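Local coordinates for protein bacteriohemerythrin (Methylococcus capsulatus, PDB 4XPX) that binds oxygen at a site built around two iron atoms and may store it or deliver it to oxygen-requiring enzymes, at residues M56-E61 against D81-V86. Residues are numbered along the deposited sequence; the frame is centred on the assembly and turned at random.
Sequences MHFKSE and DKLVGV. With FE2 (Fe (II) ion), chain C; FE2 (Fe (II) ion), chain B.
Phe58 reaches from helix 40-67 to Leu83 and Val84 of helix 73-95, a purely apolar meeting in which both branched aliphatic residues offer a methyl to the ring at its edge, close to its plane. CD2 of Leu83 lies 3.7 Å from CZ of Phe58, and CG2 of Val84 lies 3.6 Å from CD1 of the same ring. With CG anti to its carbonyl carbon (chi1 -69°), Phe58 sends its ring toward helix 73-95; a long, flat group suits a place where the nearest CA atoms of 56-61 and 81-86, those of Phe58 and Asp81, are 8.7 Å apart. Its side chain also comes within about 3 Å (nearest atoms) of that of the iron ligand His80. Replacing Phe58 with an alanine would probably leave Leu83 and Val84 without the ring edge they pack on and His80 freer to shift.

Metal bonds occupy the inner side of helix 40-67. His57, whose imidazole supplies a neutral donor, binds one iron through NE2 at 2.1 Å, its ring steadied by a hydrogen bond from ND1 to Gln20. The extended chain of Glu61 brings in a carboxylate whose two oxygens can span both metals: OE2 takes the iron held by His57, and OE1 takes the other at 2.2 Å. Water 1 and Asp121 also bridge them, with His21 on the iron of His57 and His76, His80 and His116 on the other. This is the carboxylate-bridged diiron site of the hemerythrin four-helix bundle.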
loop_
_atom_site.group_PDB
_atom_site.type_symbol
_atom_site.label_atom_id
_atom_site.label_comp_id
_atom_site.label_asym_id
_atom_site.label_seq_id
_atom_site.Cartn_x
_atom_site.Cartn_y
_atom_site.Cartn_z
ATOM N N MET A 56 1.656 -6.702 5.186
ATOM C CA MET A 56 2.545 -6.652 6.318
ATOM C C MET A 56 2.663 -5.247 6.874
ATOM O O MET A 56 2.644 -5.040 8.129
ATOM C CB MET A 56 3.910 -7.193 5.899
ATOM C CG MET A 56 4.902 -7.283 7.013
ATOM S SD MET A 56 5.671 -5.694 7.355
ATOM C CE MET A 56 6.475 -5.280 5.833
ATOM N N HIS A 57 2.729 -4.235 6.009
ATOM C CA HIS A 57 2.761 -2.855 6.425
ATOM C C HIS A 57 1.494 -2.521 7.237
ATOM O O HIS A 57 1.562 -1.846 8.307
ATOM C CB HIS A 57 2.869 -1.967 5.197
ATOM C CG HIS A 57 2.604 -0.512 5.506
ATOM N ND1 HIS A 57 3.330 0.213 6.421
ATOM C CD2 HIS A 57 1.632 0.329 5.068
ATOM C CE1 HIS A 57 2.800 1.445 6.505
ATOM N NE2 HIS A 57 1.762 1.541 5.699
ATOM N N PHE A 58 0.345 -2.903 6.729
ATOM C CA PHE A 58 -0.903 -2.631 7.446
ATOM C C PHE A 58 -0.864 -3.260 8.806
ATOM O O PHE A 58 -1.311 -2.630 9.809
ATOM C CB PHE A 58 -2.101 -3.136 6.648
ATOM C CG PHE A 58 -2.379 -2.343 5.360
ATOM C CD1 PHE A 58 -3.316 -2.883 4.482
ATOM C CD2 PHE A 58 -1.807 -1.131 5.085
ATOM C CE1 PHE A 58 -3.666 -2.200 3.327
ATOM C CE2 PHE A 58 -2.187 -0.499 3.915
ATOM C CZ PHE A 58 -3.109 -0.986 3.066
ATOM N N LYS A 59 -0.408 -4.480 8.926
ATOM C CA LYS A 59 -0.304 -5.162 10.227
ATOM C C LYS A 59 0.620 -4.396 11.123
ATOM O O LYS A 59 0.377 -4.326 12.360
ATOM C CB LYS A 59 0.119 -6.595 10.024
ATOM C CG LYS A 59 -0.903 -7.491 9.460
ATOM C CD LYS A 59 -0.264 -8.888 9.284
ATOM C CE LYS A 59 -1.223 -9.858 8.653
ATOM N NZ LYS A 59 -0.302 -11.051 8.508
ATOM N N SER A 60 1.708 -3.881 10.596
ATOM C CA SER A 60 2.641 -3.138 11.413
ATOM C C SER A 60 2.022 -1.885 11.978
ATOM O O SER A 60 2.143 -1.591 13.210
ATOM C CB SER A 60 3.856 -2.751 10.590
ATOM O OG SER A 60 4.584 -3.847 10.034
ATOM N N GLU A 61 1.345 -1.109 11.138
ATOM C CA GLU A 61 0.665 0.087 11.607
ATOM C C GLU A 61 -0.426 -0.318 12.624
ATOM O O GLU A 61 -0.583 0.385 13.676
ATOM C CB GLU A 61 -0.053 0.827 10.471
ATOM C CG GLU A 61 0.884 1.578 9.534
ATOM C CD GLU A 61 0.104 2.427 8.536
ATOM O OE1 GLU A 61 -1.105 2.311 8.487
ATOM O OE2 GLU A 61 0.801 3.231 7.822
ATOM N N ASP A 81 -8.565 -2.766 5.565
ATOM C CA ASP A 81 -9.210 -4.051 5.261
ATOM C C ASP A 81 -9.981 -3.947 3.955
ATOM O O ASP A 81 -9.978 -4.979 3.191
ATOM C CB ASP A 81 -10.071 -4.466 6.403
ATOM C CG ASP A 81 -9.264 -4.943 7.646
ATOM O OD1 ASP A 81 -8.100 -5.283 7.562
ATOM O OD2 ASP A 81 -9.860 -5.041 8.713
ATOM N N LYS A 82 -10.528 -2.815 3.613
ATOM C CA LYS A 82 -11.220 -2.740 2.307
ATOM C C LYS A 82 -10.176 -2.850 1.181
ATOM O O LYS A 82 -10.472 -3.538 0.181
ATOM C CB LYS A 82 -11.995 -1.434 2.204
ATOM C CG LYS A 82 -13.318 -1.355 2.919
ATOM C CD LYS A 82 -14.332 -2.256 2.346
ATOM C CE LYS A 82 -15.712 -2.024 3.146
ATOM N NZ LYS A 82 -16.672 -3.026 2.529
ATOM N N LEU A 83 -9.007 -2.230 1.308
ATOM C CA LEU A 83 -7.989 -2.379 0.291
ATOM C C LEU A 83 -7.512 -3.798 0.188
ATOM O O LEU A 83 -7.319 -4.322 -0.967
ATOM C CB LEU A 83 -6.847 -1.414 0.479
ATOM C CG LEU A 83 -5.839 -1.493 -0.675
ATOM C CD1 LEU A 83 -6.361 -0.997 -2.000
ATOM C CD2 LEU A 83 -4.548 -0.844 -0.375
ATOM N N VAL A 84 -7.254 -4.424 1.275
ATOM C CA VAL A 84 -6.804 -5.843 1.233
ATOM C C VAL A 84 -7.861 -6.661 0.491
ATOM O O VAL A 84 -7.477 -7.530 -0.335
ATOM C CB VAL A 84 -6.530 -6.394 2.653
ATOM C CG1 VAL A 84 -6.155 -7.857 2.518
ATOM C CG2 VAL A 84 -5.408 -5.629 3.305
ATOM N N GLY A 85 -9.153 -6.420 0.717
ATOM C CA GLY A 85 -10.173 -7.207 0.018
ATOM C C GLY A 85 -10.107 -6.923 -1.479
ATOM O O GLY A 85 -10.275 -7.926 -2.277
ATOM N N VAL A 86 -9.893 -5.717 -1.906
ATOM C CA VAL A 86 -9.780 -5.413 -3.352
ATOM C C VAL A 86 -8.556 -6.150 -3.893
ATOM O O VAL A 86 -8.622 -6.730 -5.012
ATOM C CB VAL A 86 -9.647 -3.900 -3.520
ATOM C CG1 VAL A 86 -9.232 -3.542 -4.944
ATOM C CG2 VAL A 86 -10.949 -3.211 -3.162
HETATM FE FE FE2 C . 0.605 3.352 5.611
HETATM FE FE FE2 B . -2.519 3.145 7.076
HETATM O O HOH W 1 -1.162 2.483 5.374
HETATM O O HOH W 2 0.103 3.090 3.160
#